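Local coordinates for poly(ADP-ribose) glycohydrolase (Thermomonospora curvata, PDB 3SIG), which probably hydrolyses the glycosidic bonds between ADP-ribose units of poly(ADP-ribose), holding the product ADP-ribose in a macrodomain pocket, at residues D259-P262 / G263-H267; E190-G193 / R194-G198; V28-A31 / D32-Q36. All blocks are in the same frame, centred on the assembly; numbering follows the deposited sequence.

Interaction 1: D259-P262 / G263-H267; sequences DTAP and GAPRH. With AR6 ([(2R,3S,4R,5R)-5-(6-aminopurin-9-yl)-3,4-dihydroxy-oxolan-2-yl]methyl [hydroxy-[[(2R,3S,4R,5S)-3,4,5-trihydroxyoxolan-2-yl]methoxy]phosphoryl] hydrogen phosphate), chain B.
The carboxylate of Asp-259 lies across the folded side chain of Arg-266, whose NE and NH2 take one carboxylate oxygen each. Arg-266 NE reaches Asp-259 OD2 at 2.8 Å along a nearly straight bond, and Arg-266 NH2 reaches Asp-259 OD1 at 3.0 Å. This salt bridge is twisted, the two planar groups being 52° apart: OD2 sits in the guanidinium plane, yet NE meets it from above the carboxylate. Each carboxylate oxygen has a second donor. Arg-266 N bonds Asp-259 OD2 at 2.9 Å, while Ala-261 N closes an Asx turn on OD1, from the face opposite NH2. Asp suits the place because its short chain, with CG anti to the backbone N (chi1 -174°), serves turn, helix start and arginine together. Replacing Asp-259 by alanine is likely to strip the guanidinium of its countercharge, leaving it tied through NH1 alone, and to leave the N-H groups of Ala-261 and Arg-266 without their acceptor. A type II turn from Ala-261 to Ala-264 follows, closed by Ala-264 N to Ala-261 O at 2.8 Å; Gly-263 takes a positive phi of 82°, where a side chain would strike the carbonyl of Pro-262. The ADP-ribose lies against the pair: its O3' stands 3.2 Å above the centre of the guanidinium face, and its O2' is 3.4 Å from Asp-259 CB. Arg-266 NH1 is held by the carbonyl of Cys-222. The turn thus carries the chain from strand 252-256 into helix 265-273, with Ala-264 as N-cap, at the adenosine ribose side of the pocket.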
ATOM      1  N   ASP A 259      -9.477  -5.452  10.139  1.00 12.78           N
ATOM      2  CA  ASP A 259      -9.497  -6.903  10.097  1.00 13.60           C
ATOM      3  C   ASP A 259     -10.894  -7.351  10.493  1.00 14.21           C
ATOM      4  O   ASP A 259     -11.268  -7.314  11.675  1.00 15.92           O
ATOM      5  CB  ASP A 259      -8.468  -7.484  11.073  1.00 12.55           C
ATOM      6  CG  ASP A 259      -8.348  -8.985  10.972  1.00 12.15           C
ATOM      7  OD1 ASP A 259      -9.119  -9.612  10.210  1.00 14.70           O
ATOM      8  OD2 ASP A 259      -7.445  -9.523  11.658  1.00 14.14           O
ATOM      9  N   THR A 260     -11.672  -7.811   9.526  1.00 13.78           N
ATOM     10  CA  THR A 260     -13.045  -8.195   9.786  1.00 14.89           C
ATOM     11  C   THR A 260     -13.200  -9.620  10.301  1.00 14.85           C
ATOM     12  O   THR A 260     -14.317 -10.047  10.602  1.00 17.97           O
ATOM     13  CB  THR A 260     -13.926  -8.046   8.541  1.00 17.31           C
ATOM     14  OG1 THR A 260     -13.378  -8.831   7.474  1.00 22.05           O
ATOM     15  CG2 THR A 260     -13.985  -6.574   8.121  1.00 20.16           C
ATOM     16  N   ALA A 261     -12.114 -10.377  10.359  1.00 14.50           N
ATOM     17  CA  ALA A 261     -12.210 -11.729  10.907  1.00 14.69           C
ATOM     18  C   ALA A 261     -12.494 -11.681  12.412  1.00 16.05           C
ATOM     19  O   ALA A 261     -12.065 -10.749  13.114  1.00 16.05           O
ATOM     20  CB  ALA A 261     -10.920 -12.486  10.632  1.00 16.92           C
ATOM     21  N   PRO A 262     -13.137 -12.711  12.939  1.00 16.12           N
ATOM     22  CA  PRO A 262     -13.447 -12.738  14.365  1.00 16.36           C
ATOM     23  C   PRO A 262     -12.195 -12.563  15.195  1.00 17.71           C
ATOM     24  O   PRO A 262     -11.177 -13.181  14.926  1.00 19.23           O
ATOM     25  CB  PRO A 262     -14.017 -14.138  14.569  1.00 19.52           C
ATOM     26  CG  PRO A 262     -14.638 -14.449  13.246  1.00 19.66           C
ATOM     27  CD  PRO A 262     -13.688 -13.876  12.236  1.00 18.65           C
ATOM     28  N   GLY A 263     -12.266 -11.694  16.192  1.00 18.77           N
ATOM     29  CA  GLY A 263     -11.113 -11.418  17.020  1.00 17.53           C
ATOM     30  C   GLY A 263     -10.113 -10.418  16.436  1.00 18.45           C
ATOM     31  O   GLY A 263      -9.168 -10.014  17.127  1.00 17.63           O
ATOM     32  N   ALA A 264     -10.297 -10.018  15.182  1.00 14.78           N
ATOM     33  CA  ALA A 264      -9.384  -9.092  14.500  1.00 14.62           C
ATOM     34  C   ALA A 264      -7.917  -9.373  14.824  1.00 14.51           C
ATOM     35  O   ALA A 264      -7.186  -8.485  15.287  1.00 14.29           O
ATOM     36  CB  ALA A 264      -9.745  -7.632  14.833  1.00 16.77           C
ATOM     37  N   PRO A 265      -7.434 -10.601  14.577  1.00 13.41           N
ATOM     38  CA  PRO A 265      -6.119 -11.028  15.062  1.00 14.13           C
ATOM     39  C   PRO A 265      -4.952 -10.207  14.494  1.00 14.89           C
ATOM     40  O   PRO A 265      -3.919 -10.010  15.141  1.00 14.29           O
ATOM     41  CB  PRO A 265      -6.032 -12.494  14.600  1.00 13.90           C
ATOM     42  CG  PRO A 265      -7.046 -12.603  13.541  1.00 16.09           C
ATOM     43  CD  PRO A 265      -8.151 -11.698  13.907  1.00 15.75           C
ATOM     44  N   ARG A 266      -5.080  -9.705  13.271  1.00 12.98           N
ATOM     45  CA  ARG A 266      -4.012  -8.893  12.710  1.00 12.47           C
ATOM     46  C   ARG A 266      -3.904  -7.597  13.499  1.00 12.27           C
ATOM     47  O   ARG A 266      -2.782  -7.108  13.763  1.00 12.99           O
ATOM     48  CB  ARG A 266      -4.243  -8.596  11.213  1.00 13.09           C
ATOM     49  CG  ARG A 266      -3.664  -9.645  10.254  1.00 14.00           C
ATOM     50  CD  ARG A 266      -4.263 -11.014  10.302  1.00 14.24           C
ATOM     51  NE  ARG A 266      -5.704 -11.078  10.054  1.00 14.61           N
ATOM     52  CZ  ARG A 266      -6.304 -11.913   9.212  1.00 14.55           C
ATOM     53  NH1 ARG A 266      -5.602 -12.698   8.415  1.00 15.24           N
ATOM     54  NH2 ARG A 266      -7.631 -11.941   9.137  1.00 16.75           N
ATOM     55  N   HIS A 267      -5.042  -7.010  13.838  1.00 11.36           N
ATOM     56  CA  HIS A 267      -5.056  -5.782  14.588  1.00 13.63           C
ATOM     57  C   HIS A 267      -4.515  -6.037  15.973  1.00 14.21           C
ATOM     58  O   HIS A 267      -3.711  -5.252  16.480  1.00 15.31           O
ATOM     59  CB  HIS A 267      -6.458  -5.172  14.644  1.00 13.43           C
ATOM     60  CG  HIS A 267      -6.544  -4.000  15.568  1.00 13.96           C
ATOM     61  ND1 HIS A 267      -6.829  -4.143  16.909  1.00 17.54           N
ATOM     62  CD2 HIS A 267      -6.327  -2.676  15.368  1.00 15.13           C
ATOM     63  CE1 HIS A 267      -6.786  -2.959  17.494  1.00 19.91           C
ATOM     64  NE2 HIS A 267      -6.490  -2.053  16.581  1.00 18.69           N
TER
HETATM   65  N1  AR6 B 280      -7.066  -1.438   5.308  1.00  9.49           N
HETATM   66  C2  AR6 B 280      -6.284  -1.844   6.303  1.00 10.25           C
HETATM   67  N3  AR6 B 280      -6.042  -3.141   6.651  1.00  8.90           N
HETATM   68  C4  AR6 B 280      -6.667  -4.038   5.854  1.00 10.35           C
HETATM   69  C5  AR6 B 280      -7.518  -3.650   4.759  1.00  9.51           C
HETATM   70  C6  AR6 B 280      -7.663  -2.306   4.539  1.00  9.54           C
HETATM   71  N6  AR6 B 280      -8.493  -1.864   3.508  1.00 11.25           N
HETATM   72  N7  AR6 B 280      -7.968  -4.877   4.155  1.00 10.07           N
HETATM   73  C8  AR6 B 280      -7.466  -5.841   4.853  1.00 10.32           C
HETATM   74  N9  AR6 B 280      -6.679  -5.434   5.889  1.00  9.56           N
HETATM   75  PA  AR6 B 280      -4.304  -8.318   2.486  1.00 10.02           P
HETATM   76  PB  AR6 B 280      -1.640  -9.447   1.777  1.00  9.49           P
HETATM   77  C1' AR6 B 280      -5.909  -6.171   6.887  1.00 10.60           C
HETATM   78  O1A AR6 B 280      -4.807  -9.702   2.687  1.00 11.74           O
HETATM   79  O1B AR6 B 280      -0.350  -8.667   1.623  1.00  9.97           O
HETATM   80  C1D AR6 B 280      -4.491  -8.926  -2.733  1.00 10.70           C
HETATM   81  O1D AR6 B 280      -5.314  -9.698  -3.562  1.00 12.62           O
HETATM   82  C2' AR6 B 280      -6.447  -7.555   7.184  1.00  9.74           C
HETATM   83  O2' AR6 B 280      -6.245  -7.866   8.534  1.00 12.26           O
HETATM   84  O2A AR6 B 280      -5.041  -7.430   1.515  1.00 10.77           O
HETATM   85  O2B AR6 B 280      -1.696 -10.528   2.804  1.00 10.19           O
HETATM   86  C2D AR6 B 280      -3.315  -8.515  -3.528  1.00 11.61           C
HETATM   87  O2D AR6 B 280      -3.554  -7.995  -4.790  1.00  9.81           O
HETATM   88  C3' AR6 B 280      -5.586  -8.412   6.329  1.00 11.11           C
HETATM   89  O3' AR6 B 280      -5.421  -9.691   6.849  1.00 12.06           O
HETATM   90  O3A AR6 B 280      -2.756  -8.363   2.125  1.00  9.27           O
HETATM   91  C3D AR6 B 280      -2.309  -9.557  -3.283  1.00  9.66           C
HETATM   92  O3D AR6 B 280      -2.556 -10.513  -4.281  1.00 13.34           O
HETATM   93  C4' AR6 B 280      -4.274  -7.687   6.255  1.00 10.59           C
HETATM   94  O4' AR6 B 280      -4.563  -6.332   6.518  1.00  9.66           O
HETATM   95  C4D AR6 B 280      -2.657 -10.030  -1.916  1.00  9.86           C
HETATM   96  O4D AR6 B 280      -4.022  -9.730  -1.671  1.00 11.50           O
HETATM   97  C5' AR6 B 280      -3.508  -7.830   4.946  1.00 10.40           C
HETATM   98  O5' AR6 B 280      -4.324  -7.456   3.848  1.00 10.44           O
HETATM   99  C5D AR6 B 280      -1.778  -9.432  -0.818  1.00  9.41           C
HETATM  100  O5D AR6 B 280      -2.102 -10.072   0.402  1.00  9.55           O

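Interaction 2: E190-G193 / R194-G198; sequences EEIG and RVLRG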
ATOM      1  N   GLU A 190      13.053 -17.792  10.150  1.00 13.55           N
ATOM      2  CA  GLU A 190      14.117 -16.806  10.098  1.00 15.50           C
ATOM      3  C   GLU A 190      14.405 -16.339   8.667  1.00 15.22           C
ATOM      4  O   GLU A 190      14.676 -15.150   8.467  1.00 15.34           O
ATOM      5  CB  GLU A 190      15.379 -17.367  10.757  1.00 19.36           C
ATOM      6  CG  GLU A 190      15.213 -17.593  12.287  1.00 20.71           C
ATOM      7  CD  GLU A 190      14.305 -18.780  12.667  1.00 18.68           C
ATOM      8  OE1 GLU A 190      14.237 -19.774  11.901  1.00 20.12           O
ATOM      9  OE2 GLU A 190      13.654 -18.679  13.728  1.00 23.84           O
ATOM     10  N   GLU A 191      14.318 -17.228   7.691  1.00 15.11           N
ATOM     11  CA  GLU A 191      14.475 -16.844   6.298  1.00 17.23           C
ATOM     12  C   GLU A 191      13.381 -15.856   5.913  1.00 15.37           C
ATOM     13  O   GLU A 191      13.655 -14.820   5.276  1.00 15.24           O
ATOM     14  CB  GLU A 191      14.387 -18.054   5.366  1.00 17.43           C
ATOM     15  CG  GLU A 191      15.667 -18.848   5.204  1.00 23.09           C
ATOM     16  CD  GLU A 191      15.481 -20.036   4.261  1.00 36.30           C
ATOM     17  OE1 GLU A 191      14.706 -20.954   4.592  1.00 24.28           O
ATOM     18  OE2 GLU A 191      16.086 -20.037   3.168  1.00 46.37           O
ATOM     19  N   ILE A 192      12.133 -16.142   6.283  1.00 13.35           N
ATOM     20  CA  ILE A 192      11.031 -15.244   5.966  1.00 12.26           C
ATOM     21  C   ILE A 192      11.265 -13.936   6.704  1.00 11.63           C
ATOM     22  O   ILE A 192      11.047 -12.870   6.137  1.00 10.93           O
ATOM     23  CB  ILE A 192       9.689 -15.857   6.378  1.00 13.19           C
ATOM     24  CG1 ILE A 192       9.405 -17.097   5.533  1.00 15.79           C
ATOM     25  CG2 ILE A 192       8.538 -14.867   6.237  1.00 14.40           C
ATOM     26  CD1 ILE A 192       9.200 -16.775   4.099  1.00 21.42           C
ATOM     27  N   GLY A 193      11.726 -13.990   7.956  1.00 13.35           N
ATOM     28  CA  GLY A 193      11.963 -12.775   8.706  1.00 13.48           C
ATOM     29  C   GLY A 193      13.013 -11.893   8.049  1.00 12.74           C
ATOM     30  O   GLY A 193      12.877 -10.671   8.019  1.00 12.19           O
ATOM     31  N   ARG A 194      14.069 -12.489   7.534  1.00 12.56           N
ATOM     32  CA  ARG A 194      15.115 -11.735   6.856  1.00 15.55           C
ATOM     33  C   ARG A 194      14.573 -11.071   5.591  1.00 12.48           C
ATOM     34  O   ARG A 194      14.888  -9.895   5.314  1.00 13.08           O
ATOM     35  CB  ARG A 194      16.316 -12.636   6.534  1.00 15.84           C
ATOM     36  CG  ARG A 194      17.102 -13.086   7.757  1.00 37.23           C
ATOM     37  CD  ARG A 194      18.346 -13.871   7.333  1.00 52.71           C
ATOM     38  NE  ARG A 194      18.746 -14.876   8.320  1.00 67.71           N
ATOM     39  CZ  ARG A 194      18.443 -16.171   8.245  1.00 76.31           C
ATOM     40  NH1 ARG A 194      17.735 -16.643   7.227  1.00 77.20           N
ATOM     41  NH2 ARG A 194      18.856 -17.005   9.190  1.00 81.73           N
ATOM     42  N   VAL A 195      13.762 -11.791   4.827  1.00 10.87           N
ATOM     43  CA  VAL A 195      13.161 -11.234   3.622  1.00 11.33           C
ATOM     44  C   VAL A 195      12.238 -10.053   4.004  1.00 10.09           C
ATOM     45  O   VAL A 195      12.300  -8.973   3.413  1.00 10.42           O
ATOM     46  CB  VAL A 195      12.389 -12.308   2.828  1.00 11.61           C
ATOM     47  CG1 VAL A 195      11.599 -11.657   1.721  1.00 13.99           C
ATOM     48  CG2 VAL A 195      13.363 -13.317   2.261  1.00 14.26           C
ATOM     49  N   LEU A 196      11.420 -10.226   5.030  1.00  9.67           N
ATOM     50  CA  LEU A 196      10.501  -9.174   5.470  1.00  8.13           C
ATOM     51  C   LEU A 196      11.261  -7.949   5.943  1.00  8.48           C
ATOM     52  O   LEU A 196      10.896  -6.832   5.596  1.00  9.68           O
ATOM     53  CB  LEU A 196       9.625  -9.671   6.617  1.00  9.49           C
ATOM     54  CG  LEU A 196       8.478 -10.594   6.205  1.00 10.14           C
ATOM     55  CD1 LEU A 196       7.928 -11.262   7.455  1.00 12.68           C
ATOM     56  CD2 LEU A 196       7.374  -9.862   5.494  1.00 11.95           C
ATOM     57  N   ARG A 197      12.314  -8.127   6.716  1.00  9.87           N
ATOM     58  CA  ARG A 197      13.075  -7.018   7.229  1.00  9.61           C
ATOM     59  C   ARG A 197      13.762  -6.245   6.114  1.00  9.89           C
ATOM     60  O   ARG A 197      13.718  -5.010   6.096  1.00 10.10           O
ATOM     61  CB  ARG A 197      14.091  -7.499   8.249  1.00 12.48           C
ATOM     62  CG  ARG A 197      14.821  -6.323   8.854  1.00 18.87           C
ATOM     63  CD  ARG A 197      15.703  -6.722  10.011  1.00 32.39           C
ATOM     64  NE  ARG A 197      16.255  -5.551  10.685  1.00 47.70           N
ATOM     65  CZ  ARG A 197      17.383  -4.949  10.317  1.00 56.21           C
ATOM     66  NH1 ARG A 197      18.083  -5.410   9.284  1.00 62.56           N
ATOM     67  NH2 ARG A 197      17.814  -3.888  10.986  1.00 58.21           N
ATOM     68  N   GLY A 198      14.416  -6.954   5.195  1.00 10.06           N
ATOM     69  CA  GLY A 198      15.084  -6.282   4.096  1.00 10.17           C
ATOM     70  C   GLY A 198      14.139  -5.467   3.244  1.00  8.67           C
ATOM     71  O   GLY A 198      14.432  -4.337   2.804  1.00 10.04           O
TER
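Arg-194 runs back along the first turn of helix 189-209 in an extended chain and brings its guanidinium over the Glu-190 carbonyl and edge-on to Glu-191. Backbone hydrogen bonds set the frame, each from a residue to the one four before it. Arg-194 N bonds Glu-190 O at 2.9 Å, and Val-195 N, Leu-196 N and Arg-197 N follow on Glu-191, Ile-192 and Gly-193. Leu-196 N meets the Ile-192 carbonyl almost head-on, whereas the other three donors are tilted from theirs. Against the same backbone, Val-195 sets its methyl CG2 within 3.4 Å of Glu-191 O.

The apolar contacts lie on the buried side. Ile-192 CG2 rests 3.9 Å from Leu-196 CD1, one helical turn on, the two side chains running at a slant to each other. Branched aliphatic residues suit this side: Leu-196 packs on Gln-231, Val-232 and Thr-235 of helix 229-240, and Ile-192 reaches Arg-180 and Ile-183 of helix 180-183.

Charged side chains occupy the other side, and here the meeting is by carbon rather than by charge. With CG of Arg-194 beside its own backbone N (chi1 -69°) and the chain extended to NE, the guanidinium has Glu-190 O over one face and Glu-191 CG at its edge, 3.6 Å from NH1. Arg-194 NH2 comes 3.8 Å from Glu-190 CB. The carboxylates stay apart, Glu-191 OE2 standing 5.5 Å from Arg-194 NH1; Glu-191 OE1 instead accepts from Thr-188 N.

Chemically, then, any attraction between Arg-194 and the two glutamates is probably weak and undirected, since their charged atoms do not touch, while the backbone bonds and the apolar side account for the definite contacts of this amphipathic turn.

Interaction 3: V28-A31 / D32-Q36; sequences VPIA and DHVAQ
Ile-30 extends its CD1 to within 4.0 Å of Val-34 CG2, the two side chains crossing at a slant over the first turn of helix 31-39. In Ile-30, CG1 stands between the backbone N and the carbonyl carbon (chi1 58°), and chi2 of 165° then carries CD1 out toward Val-34. Val-34 keeps the rotamer common for valine in helices, with CG1 anti to the backbone N (chi1 170°). The other methyl, Val-34 CG2, consequently lies beside its own N and bends back over the preceding turn, 3.3 Å from Ile-30 O. Ile-30 O accepts from Val-34 N at 2.9 Å in a nearly straight bond. Ala-35, at an exposed position where a single methyl is enough, places CB 3.4 Å from Ala-31 O, which its N bonds in turn.

Apolar branching suits both buried residues, since Ile-30 and Val-34 also pack on Leu-15 of helix 2-17, with Phe-156 and Pro-154 of strand 147-157 near them respectively. Ile-30 is the N-cap residue, though its side chain offers no polar cap; this is a strand-to-helix junction, at which strand 27-29 of a small antiparallel hairpin passes into helix 31-39.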
ATOM      1  N   VAL A  28     -16.345  16.395 -10.677  1.00 11.14           N
ATOM      2  CA  VAL A  28     -14.997  16.559 -10.186  1.00 12.66           C
ATOM      3  C   VAL A  28     -13.979  16.136 -11.252  1.00 12.45           C
ATOM      4  O   VAL A  28     -13.978  14.992 -11.693  1.00 11.46           O
ATOM      5  CB  VAL A  28     -14.777  15.682  -8.911  1.00 11.78           C
ATOM      6  CG1 VAL A  28     -13.352  15.853  -8.411  1.00 12.62           C
ATOM      7  CG2 VAL A  28     -15.784  16.052  -7.844  1.00 13.21           C
ATOM      8  N   PRO A  29     -13.080  17.054 -11.660  1.00 12.01           N
ATOM      9  CA  PRO A  29     -12.047  16.708 -12.641  1.00 12.00           C
ATOM     10  C   PRO A  29     -10.857  15.999 -11.999  1.00 12.48           C
ATOM     11  O   PRO A  29     -10.426  16.450 -10.952  1.00 13.57           O
ATOM     12  CB  PRO A  29     -11.632  18.087 -13.176  1.00 13.58           C
ATOM     13  CG  PRO A  29     -11.840  19.000 -12.040  1.00 17.82           C
ATOM     14  CD  PRO A  29     -13.004  18.466 -11.248  1.00 14.97           C
ATOM     15  N   ILE A  30     -10.363  14.937 -12.607  1.00 11.29           N
ATOM     16  CA  ILE A  30      -9.201  14.223 -12.062  1.00 10.60           C
ATOM     17  C   ILE A  30      -8.142  13.925 -13.108  1.00 11.43           C
ATOM     18  O   ILE A  30      -7.080  13.388 -12.766  1.00 10.81           O
ATOM     19  CB  ILE A  30      -9.549  12.889 -11.341  1.00 11.44           C
ATOM     20  CG1 ILE A  30     -10.267  11.910 -12.249  1.00 14.50           C
ATOM     21  CG2 ILE A  30     -10.331  13.151 -10.089  1.00 14.87           C
ATOM     22  CD1 ILE A  30     -10.287  10.518 -11.671  1.00 18.52           C
ATOM     23  N   ALA A  31      -8.363  14.266 -14.376  1.00 11.00           N
ATOM     24  CA  ALA A  31      -7.429  13.828 -15.408  1.00 14.25           C
ATOM     25  C   ALA A  31      -6.020  14.352 -15.167  1.00 11.44           C
ATOM     26  O   ALA A  31      -5.047  13.613 -15.334  1.00 11.52           O
ATOM     27  CB  ALA A  31      -7.893  14.248 -16.776  1.00 13.14           C
ATOM     28  N   ASP A  32      -5.882  15.607 -14.795  1.00 11.20           N
ATOM     29  CA  ASP A  32      -4.556  16.171 -14.611  1.00 12.48           C
ATOM     30  C   ASP A  32      -3.833  15.486 -13.458  1.00 11.75           C
ATOM     31  O   ASP A  32      -2.653  15.134 -13.573  1.00 12.76           O
ATOM     32  CB  ASP A  32      -4.604  17.687 -14.350  1.00 16.78           C
ATOM     33  CG  ASP A  32      -5.039  18.487 -15.542  1.00 27.70           C
ATOM     34  OD1 ASP A  32      -4.981  17.988 -16.693  1.00 27.23           O
ATOM     35  OD2 ASP A  32      -5.442  19.644 -15.291  1.00 31.03           O
ATOM     36  N   HIS A  33      -4.491  15.312 -12.326  1.00 11.98           N
ATOM     37  CA  HIS A  33      -3.828  14.662 -11.205  1.00 12.88           C
ATOM     38  C   HIS A  33      -3.495  13.209 -11.506  1.00  9.64           C
ATOM     39  O   HIS A  33      -2.415  12.733 -11.110  1.00 10.54           O
ATOM     40  CB  HIS A  33      -4.650  14.796  -9.950  1.00 13.19           C
ATOM     41  CG  HIS A  33      -4.609  16.169  -9.379  1.00 17.62           C
ATOM     42  ND1 HIS A  33      -5.381  16.560  -8.309  1.00 21.50           N
ATOM     43  CD2 HIS A  33      -3.890  17.252  -9.745  1.00 23.51           C
ATOM     44  CE1 HIS A  33      -5.141  17.830  -8.042  1.00 25.36           C
ATOM     45  NE2 HIS A  33      -4.243  18.277  -8.900  1.00 29.45           N
ATOM     46  N   VAL A  34      -4.358  12.492 -12.216  1.00  9.86           N
ATOM     47  CA  VAL A  34      -4.065  11.112 -12.598  1.00 10.69           C
ATOM     48  C   VAL A  34      -2.858  11.075 -13.526  1.00  9.27           C
ATOM     49  O   VAL A  34      -1.940  10.277 -13.328  1.00 10.10           O
ATOM     50  CB  VAL A  34      -5.291  10.430 -13.239  1.00 10.34           C
ATOM     51  CG1 VAL A  34      -4.921   9.078 -13.864  1.00 14.09           C
ATOM     52  CG2 VAL A  34      -6.365  10.247 -12.196  1.00 12.74           C
ATOM     53  N   ALA A  35      -2.841  11.926 -14.543  1.00 10.88           N
ATOM     54  CA  ALA A  35      -1.711  11.995 -15.480  1.00 12.34           C
ATOM     55  C   ALA A  35      -0.414  12.336 -14.781  1.00 10.56           C
ATOM     56  O   ALA A  35       0.622  11.731 -15.098  1.00 12.27           O
ATOM     57  CB  ALA A  35      -1.991  12.984 -16.583  1.00 13.48           C
ATOM     58  N   GLN A  36      -0.450  13.226 -13.804  1.00 11.08           N
ATOM     59  CA  GLN A  36       0.736  13.587 -13.048  1.00 12.28           C
ATOM     60  C   GLN A  36       1.222  12.382 -12.261  1.00 10.61           C
ATOM     61  O   GLN A  36       2.423  12.095 -12.203  1.00 10.94           O
ATOM     62  CB  GLN A  36       0.476  14.753 -12.107  1.00 13.68           C
ATOM     63  CG  GLN A  36       0.282  16.073 -12.817  1.00 15.90           C
ATOM     64  CD  GLN A  36       0.086  17.189 -11.815  1.00 23.51           C
ATOM     65  OE1 GLN A  36       0.692  17.171 -10.733  1.00 32.60           O
ATOM     66  NE2 GLN A  36      -0.783  18.143 -12.143  1.00 27.51           N
TER

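From the N terminus, the chain first meets interaction 3, then interaction 2 and last interaction 1. They stand in series, none nested in or crossing another, and each is local, so none closes a long loop. Interaction 3 lies where the small two-stranded sheet gives way to helix 31-39, beside helix 2-17 and strand 147-157. Interaction 2 lies within helix 189-209, which packs against helix 229-240. Interaction 1 shapes the loop between strand 252-256 of the central mixed sheet and the final helix, 265-273, and alone here touches the ligand. Interactions 1 and 2 have centres about 24 Å apart; interaction 3 lies across the chain's centre from both.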